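Local coordinates for 6-phosphogluconate dehydrogenase, NAD-binding (Geobacter metallireducens, PDB 3PEF), which probably reduces succinic semialdehyde to gamma-hydroxybutyrate with NADPH, as a beta-hydroxyacid dehydrogenase that binds NADP+ on a Rossmann-type domain, at residues Val92-Val97 / Pro149-Met154; Arg115-Pro120 / Ile158-Asp163. The protein carries 2 engineered substitutions. All coordinates share one frame; numbering follows the deposited sequence.

Interactions 1 and 2 lie next to each other in the NAD-binding domain, their centres about 9 Å apart, and their segments alternate along the chain: 92-97, 115-120, 149-154, 158-163. Strands 90-93 and 115-122 are neighbours in the same mixed sheet, and backbone hydrogen bonds of D93 with L117 and A119 join the two contacts. Helix 141-154 packs over this part of the sheet and leads into strand 157-160, the last strand on that side within the chain. Interaction 1 ties the end of strand 90-93, just before the loop that meets NADP+, to the helix, while interaction 2 reaches from the next strand past strand 133-139 to the sheet's margin and the approach to helix 166-194.

Interaction 1 (Val92-Val97 / Pro149-Met154); sequences VDMSTV and PGFEKM. With NAP (NADP nicotinamide-adenine-dinucleotide phosphate), chain I.
D93 OD1 is gripped twice by S95, on the side of the strand facing away from helix 141-154, toward which V92 and M94 on either side of it point. The S95 hydroxyl OG reaches D93 OD1 at 2.6 Å on the syn lone pair, while S95 N donates to D93 OD1 at 3.0 Å from about 40° above the carboxylate plane, closing an Asx turn. S95 OG is also bonded to L65 N, so the turn is held to the loop after strand 60-63. Just beyond it, T96 N donates to O3D of the nicotinamide ribose at 3.1 Å.
The contact with the helix is wholly apolar. V92 CG1 comes in at the edge of the F151 ring, near its plane, 3.8 Å from F151 CZ. M94 runs out from the strand end extended at chi2 and then bends at chi3 (70°), which brings CE to 4.0 Å from F151 CE2, on an oblique approach to the ring. The sulfur of M94 meets M154, three residues on from F151, with SD 4.1 Å from M154 CE. M16 of helix 11-22 touches both methionines and extends this buried layer. A strand whose one flank packs against a helix, while the turn at its carboxyl end presents a backbone amide to the dinucleotide, is typical of a Rossmann-type NADP+ domain.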
loop_
_atom_site.group_PDB
_atom_site.type_symbol
_atom_site.label_atom_id
_atom_site.label_comp_id
_atom_site.label_asym_id
_atom_site.label_seq_id
_atom_site.Cartn_x
_atom_site.Cartn_y
_atom_site.Cartn_z
ATOM N N VAL A 92 32.307 -9.338 17.677
ATOM C CA VAL A 92 30.897 -9.713 17.740
ATOM C C VAL A 92 30.036 -8.497 17.384
ATOM O O VAL A 92 29.819 -7.616 18.218
ATOM C CB VAL A 92 30.504 -10.197 19.153
ATOM C CG1 VAL A 92 29.027 -10.579 19.192
ATOM C CG2 VAL A 92 31.384 -11.382 19.595
ATOM N N ASP A 93 29.578 -8.422 16.144
ATOM C CA ASP A 93 28.774 -7.272 15.730
ATOM C C ASP A 93 27.303 -7.486 16.059
ATOM O O ASP A 93 26.654 -8.406 15.528
ATOM C CB ASP A 93 28.956 -6.945 14.237
ATOM C CG ASP A 93 28.510 -5.508 13.888
ATOM O OD1 ASP A 93 27.829 -4.856 14.710
ATOM O OD2 ASP A 93 28.857 -5.022 12.795
ATOM N N MET A 94 26.786 -6.634 16.937
ATOM C CA MET A 94 25.402 -6.752 17.416
ATOM C C MET A 94 24.473 -5.715 16.778
ATOM O O MET A 94 23.279 -5.615 17.116
ATOM C CB MET A 94 25.364 -6.692 18.944
ATOM C CG MET A 94 26.355 -7.665 19.582
ATOM S SD MET A 94 26.345 -7.669 21.396
ATOM C CE MET A 94 24.749 -8.437 21.777
ATOM N N SER A 95 25.017 -4.975 15.819
ATOM C CA SER A 95 24.232 -4.011 15.052
ATOM C C SER A 95 23.140 -4.680 14.223
ATOM O O SER A 95 23.328 -5.780 13.716
ATOM C CB SER A 95 25.146 -3.235 14.102
ATOM O OG SER A 95 26.308 -2.777 14.773
ATOM N N THR A 96 22.016 -3.996 14.040
ATOM C CA THR A 96 21.008 -4.469 13.096
ATOM C C THR A 96 21.384 -4.056 11.690
ATOM O O THR A 96 21.428 -2.862 11.350
ATOM C CB THR A 96 19.618 -3.945 13.410
ATOM O OG1 THR A 96 19.297 -4.296 14.756
ATOM C CG2 THR A 96 18.586 -4.578 12.450
ATOM N N VAL A 97 21.642 -5.066 10.872
ATOM C CA VAL A 97 22.265 -4.883 9.576
ATOM C C VAL A 97 21.725 -5.982 8.672
ATOM O O VAL A 97 21.109 -6.931 9.160
ATOM C CB VAL A 97 23.775 -5.021 9.777
ATOM C CG1 VAL A 97 24.435 -5.648 8.613
ATOM C CG2 VAL A 97 24.401 -3.655 10.196
ATOM N N PRO A 149 29.910 -15.421 28.507
ATOM C CA PRO A 149 29.866 -14.792 29.835
ATOM C C PRO A 149 29.450 -13.336 29.741
ATOM O O PRO A 149 28.841 -12.800 30.669
ATOM C CB PRO A 149 31.316 -14.889 30.324
ATOM C CG PRO A 149 31.886 -16.039 29.584
ATOM C CD PRO A 149 31.232 -16.004 28.219
ATOM N N GLY A 150 29.785 -12.706 28.621
ATOM C CA GLY A 150 29.362 -11.345 28.350
ATOM C C GLY A 150 27.898 -11.300 27.944
ATOM O O GLY A 150 27.127 -10.500 28.475
ATOM N N PHE A 151 27.512 -12.151 26.995
ATOM C CA PHE A 151 26.116 -12.218 26.565
ATOM C C PHE A 151 25.216 -12.378 27.785
ATOM O O PHE A 151 24.110 -11.850 27.826
ATOM C CB PHE A 151 25.859 -13.398 25.616
ATOM C CG PHE A 151 26.377 -13.205 24.209
ATOM C CD1 PHE A 151 26.819 -14.299 23.477
ATOM C CD2 PHE A 151 26.408 -11.949 23.612
ATOM C CE1 PHE A 151 27.287 -14.161 22.183
ATOM C CE2 PHE A 151 26.887 -11.797 22.300
ATOM C CZ PHE A 151 27.319 -12.914 21.588
ATOM N N GLU A 152 25.683 -13.128 28.777
ATOM C CA GLU A 152 24.847 -13.440 29.935
ATOM C C GLU A 152 24.624 -12.255 30.862
ATOM O O GLU A 152 23.674 -12.237 31.644
ATOM C CB GLU A 152 25.408 -14.632 30.702
ATOM C CG GLU A 152 25.056 -15.952 30.034
ATOM C CD GLU A 152 25.549 -17.149 30.811
ATOM O OE1 GLU A 152 26.459 -16.979 31.652
ATOM O OE2 GLU A 152 25.022 -18.259 30.577
ATOM N N LYS A 153 25.493 -11.258 30.775
ATOM C CA LYS A 153 25.288 -10.055 31.556
ATOM C C LYS A 153 24.450 -9.053 30.773
ATOM O O LYS A 153 23.968 -8.072 31.332
ATOM C CB LYS A 153 26.629 -9.437 31.972
ATOM C CG LYS A 153 27.452 -10.341 32.895
ATOM C CD LYS A 153 26.673 -10.657 34.161
ATOM C CE LYS A 153 26.558 -12.160 34.427
ATOM N NZ LYS A 153 25.199 -12.534 34.934
ATOM N N MET A 154 24.261 -9.306 29.482
ATOM C CA MET A 154 23.563 -8.335 28.637
ATOM C C MET A 154 22.161 -8.787 28.281
ATOM O O MET A 154 21.283 -7.961 28.041
ATOM C CB MET A 154 24.362 -8.040 27.364
ATOM C CG MET A 154 25.764 -7.466 27.641
ATOM S SD MET A 154 26.648 -6.927 26.162
ATOM C CE MET A 154 27.019 -8.480 25.360
HETATM P PA NAP I . 21.761 5.180 18.619
HETATM O O1A NAP I . 21.386 6.182 17.597
HETATM O O2A NAP I . 21.558 5.603 20.017
HETATM O O5B NAP I . 23.288 4.739 18.422
HETATM C C5B NAP I . 23.838 4.615 17.139
HETATM C C4B NAP I . 25.321 4.347 17.324
HETATM O O4B NAP I . 25.904 4.176 16.050
HETATM C C3B NAP I . 26.024 5.537 17.972
HETATM O O3B NAP I . 27.032 4.988 18.788
HETATM C C2B NAP I . 26.658 6.231 16.784
HETATM O O2B NAP I . 27.803 6.989 17.077
HETATM C C1B NAP I . 27.028 5.018 15.950
HETATM N N9A NAP I . 27.317 5.398 14.561
HETATM C C8A NAP I . 26.410 5.834 13.626
HETATM N N7A NAP I . 27.077 6.093 12.478
HETATM C C5A NAP I . 28.387 5.843 12.676
HETATM C C6A NAP I . 29.480 5.928 11.830
HETATM N N6A NAP I . 29.320 6.337 10.578
HETATM N N1A NAP I . 30.722 5.605 12.306
HETATM C C2A NAP I . 30.877 5.181 13.614
HETATM N N3A NAP I . 29.779 5.088 14.450
HETATM C C4A NAP I . 28.555 5.407 13.981
HETATM O O3 NAP I . 20.886 3.886 18.318
HETATM P PN NAP I . 20.766 2.515 19.102
HETATM O O1N NAP I . 19.351 2.254 19.409
HETATM O O2N NAP I . 21.759 2.432 20.192
HETATM O O5D NAP I . 21.211 1.627 17.833
HETATM C C5D NAP I . 22.276 0.715 17.831
HETATM C C4D NAP I . 21.806 -0.504 17.039
HETATM O O4D NAP I . 20.911 -1.298 17.781
HETATM C C3D NAP I . 21.017 -0.111 15.807
HETATM O O3D NAP I . 21.400 -1.034 14.810
HETATM C C2D NAP I . 19.562 -0.297 16.208
HETATM O O2D NAP I . 18.774 -0.585 15.086
HETATM C C1D NAP I . 19.693 -1.511 17.093
HETATM N N1N NAP I . 18.641 -1.755 18.104
HETATM C C2N NAP I . 18.050 -0.719 18.765
HETATM C C3N NAP I . 17.100 -0.966 19.753
HETATM C C7N NAP I . 16.491 0.174 20.513
HETATM O O7N NAP I . 15.271 -0.063 21.124
HETATM N N7N NAP I . 17.066 1.386 20.598
HETATM C C4N NAP I . 16.744 -2.279 20.078
HETATM C C5N NAP I . 17.376 -3.329 19.417
HETATM C C6N NAP I . 18.337 -3.060 18.441
HETATM P P2B NAP I . 27.687 8.515 17.635
HETATM O O1X NAP I . 29.031 9.160 17.330
HETATM O O2X NAP I . 26.572 9.203 16.917
HETATM O O3X NAP I . 27.397 8.495 19.110
#

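Interaction 2 (Arg115-Pro120 / Ile158-Asp163); sequences RFLEAP and IIHLGD. With EDO (1,2-ethanediol), chain N.
L117 and H160 meet across strand 133-139, which lies between their own strands. From the backbone of strand 115-122, L117 CB lies against V92 on the adjoining strand; CG then divides the side chain between two aromatic partners. Branch CD1 presses on the F151 ring of helix 141-154. Branch CD2 reaches H160 obliquely, with L117 CD2 a loose 4.4 Å from H160 CD2. The imidazole takes its main support elsewhere: NE2 is hydrogen-bonded to G139 O, and the ring stands edge-to-face with Y144.
Next along the strand, E118 OE1 comes within 4.4 Å of D163 O, without a bond between the two oxygens. OE1 is instead bonded to the amides of G165 and A168, and OE2 to S102 OG. The F116 carbonyl O accepts from O1 of an ethanediol at 2.8 Å, probably left from crystallisation.
No hydrogen bond joins the two segments. The polar ends are satisfied outside the pair, so the segments probably owe their relative position more to shared neighbours than to each other. E118 OE1 sits at amides around the start of helix 166-194, whose partial positive charge would probably favour a carboxylate; the same helix carries K171, the predicted active-site residue.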
loop_
_atom_site.group_PDB
_atom_site.type_symbol
_atom_site.label_atom_id
_atom_site.label_comp_id
_atom_site.label_asym_id
_atom_site.label_seq_id
_atom_site.Cartn_x
_atom_site.Cartn_y
_atom_site.Cartn_z
ATOM N N ARG A 115 38.185 -13.842 14.463
ATOM C CA ARG A 115 36.954 -14.629 14.410
ATOM C C ARG A 115 35.739 -13.706 14.465
ATOM O O ARG A 115 35.805 -12.624 15.051
ATOM C CB ARG A 115 36.932 -15.667 15.538
ATOM C CG ARG A 115 37.999 -16.783 15.355
ATOM C CD ARG A 115 38.103 -17.698 16.575
ATOM N NE ARG A 115 38.314 -16.916 17.791
ATOM C CZ ARG A 115 37.857 -17.256 18.992
ATOM N NH1 ARG A 115 37.166 -18.375 19.146
ATOM N NH2 ARG A 115 38.090 -16.473 20.039
ATOM N N PHE A 116 34.633 -14.119 13.847
ATOM C CA PHE A 116 33.469 -13.241 13.767
ATOM C C PHE A 116 32.132 -13.902 14.093
ATOM O O PHE A 116 31.888 -15.042 13.705
ATOM C CB PHE A 116 33.380 -12.593 12.392
ATOM C CG PHE A 116 32.203 -11.687 12.240
ATOM C CD1 PHE A 116 32.242 -10.398 12.733
ATOM C CD2 PHE A 116 31.042 -12.132 11.627
ATOM C CE1 PHE A 116 31.148 -9.565 12.601
ATOM C CE2 PHE A 116 29.957 -11.304 11.483
ATOM C CZ PHE A 116 30.009 -10.015 11.969
ATOM N N LEU A 117 31.272 -13.151 14.786
ATOM C CA LEU A 117 29.946 -13.599 15.221
ATOM C C LEU A 117 29.037 -12.394 15.038
ATOM O O LEU A 117 29.379 -11.300 15.474
ATOM C CB LEU A 117 29.985 -13.926 16.720
ATOM C CG LEU A 117 29.290 -15.068 17.499
ATOM C CD1 LEU A 117 28.707 -14.569 18.823
ATOM C CD2 LEU A 117 28.264 -15.913 16.729
ATOM N N GLU A 118 27.891 -12.558 14.400
ATOM C CA GLU A 118 26.898 -11.484 14.456
ATOM C C GLU A 118 25.973 -11.822 15.593
ATOM O O GLU A 118 25.685 -12.990 15.807
ATOM C CB GLU A 118 26.096 -11.370 13.165
ATOM C CG GLU A 118 25.206 -12.565 12.878
ATOM C CD GLU A 118 24.370 -12.366 11.626
ATOM O OE1 GLU A 118 23.729 -13.333 11.171
ATOM O OE2 GLU A 118 24.348 -11.240 11.089
ATOM N N ALA A 119 25.516 -10.823 16.339
ATOM C CA ALA A 119 24.516 -11.094 17.369
ATOM C C ALA A 119 23.595 -9.912 17.613
ATOM O O ALA A 119 23.665 -9.277 18.663
ATOM C CB ALA A 119 25.194 -11.561 18.674
ATOM N N PRO A 120 22.712 -9.612 16.637
ATOM C CA PRO A 120 21.735 -8.537 16.845
ATOM C C PRO A 120 20.772 -8.949 17.951
ATOM O O PRO A 120 20.694 -10.140 18.282
ATOM C CB PRO A 120 21.000 -8.472 15.504
ATOM C CG PRO A 120 21.065 -9.896 14.992
ATOM C CD PRO A 120 22.449 -10.372 15.405
ATOM N N ILE A 158 19.585 -16.383 25.055
ATOM C CA ILE A 158 20.689 -16.318 24.116
ATOM C C ILE A 158 20.660 -17.559 23.235
ATOM O O ILE A 158 20.696 -18.680 23.739
ATOM C CB ILE A 158 22.035 -16.233 24.870
ATOM C CG1 ILE A 158 22.048 -15.017 25.799
ATOM C CG2 ILE A 158 23.188 -16.154 23.886
ATOM C CD1 ILE A 158 22.766 -15.238 27.114
ATOM N N ILE A 159 20.576 -17.370 21.920
ATOM C CA ILE A 159 20.461 -18.515 21.018
ATOM C C ILE A 159 21.436 -18.415 19.864
ATOM O O ILE A 159 21.956 -17.339 19.562
ATOM C CB ILE A 159 19.041 -18.649 20.440
ATOM C CG1 ILE A 159 18.715 -17.446 19.558
ATOM C CG2 ILE A 159 18.013 -18.772 21.557
ATOM C CD1 ILE A 159 17.488 -17.654 18.685
ATOM N N HIS A 160 21.678 -19.540 19.211
ATOM C CA HIS A 160 22.591 -19.577 18.074
ATOM C C HIS A 160 21.844 -20.133 16.866
ATOM O O HIS A 160 21.258 -21.202 16.948
ATOM C CB HIS A 160 23.817 -20.433 18.414
ATOM C CG HIS A 160 24.889 -20.403 17.372
ATOM N ND1 HIS A 160 24.851 -21.189 16.242
ATOM C CD2 HIS A 160 26.037 -19.689 17.295
ATOM C CE1 HIS A 160 25.930 -20.960 15.513
ATOM N NE2 HIS A 160 26.661 -20.048 16.126
ATOM N N LEU A 161 21.867 -19.410 15.749
ATOM C CA LEU A 161 20.961 -19.694 14.634
ATOM C C LEU A 161 21.634 -20.253 13.392
ATOM O O LEU A 161 20.990 -20.401 12.355
ATOM C CB LEU A 161 20.195 -18.428 14.253
ATOM C CG LEU A 161 19.268 -17.909 15.356
ATOM C CD1 LEU A 161 18.851 -16.459 15.092
ATOM C CD2 LEU A 161 18.045 -18.814 15.462
ATOM N N GLY A 162 22.930 -20.538 13.484
ATOM C CA GLY A 162 23.647 -21.135 12.372
ATOM C C GLY A 162 24.728 -20.223 11.838
ATOM O O GLY A 162 25.374 -19.509 12.600
ATOM N N ASP A 163 24.917 -20.236 10.525
ATOM C CA ASP A 163 25.962 -19.433 9.881
ATOM C C ASP A 163 25.625 -17.936 9.848
ATOM O O ASP A 163 24.460 -17.546 9.954
ATOM C CB ASP A 163 26.188 -19.926 8.454
ATOM C CG ASP A 163 26.628 -21.373 8.400
ATOM O OD1 ASP A 163 27.325 -21.814 9.342
ATOM O OD2 ASP A 163 26.281 -22.065 7.414
HETATM C C1 EDO N . 32.162 -16.045 10.434
HETATM O O1 EDO N . 33.098 -16.295 11.484
HETATM C C2 EDO N . 32.827 -15.317 9.272
HETATM O O2 EDO N . 31.892 -15.283 8.188
#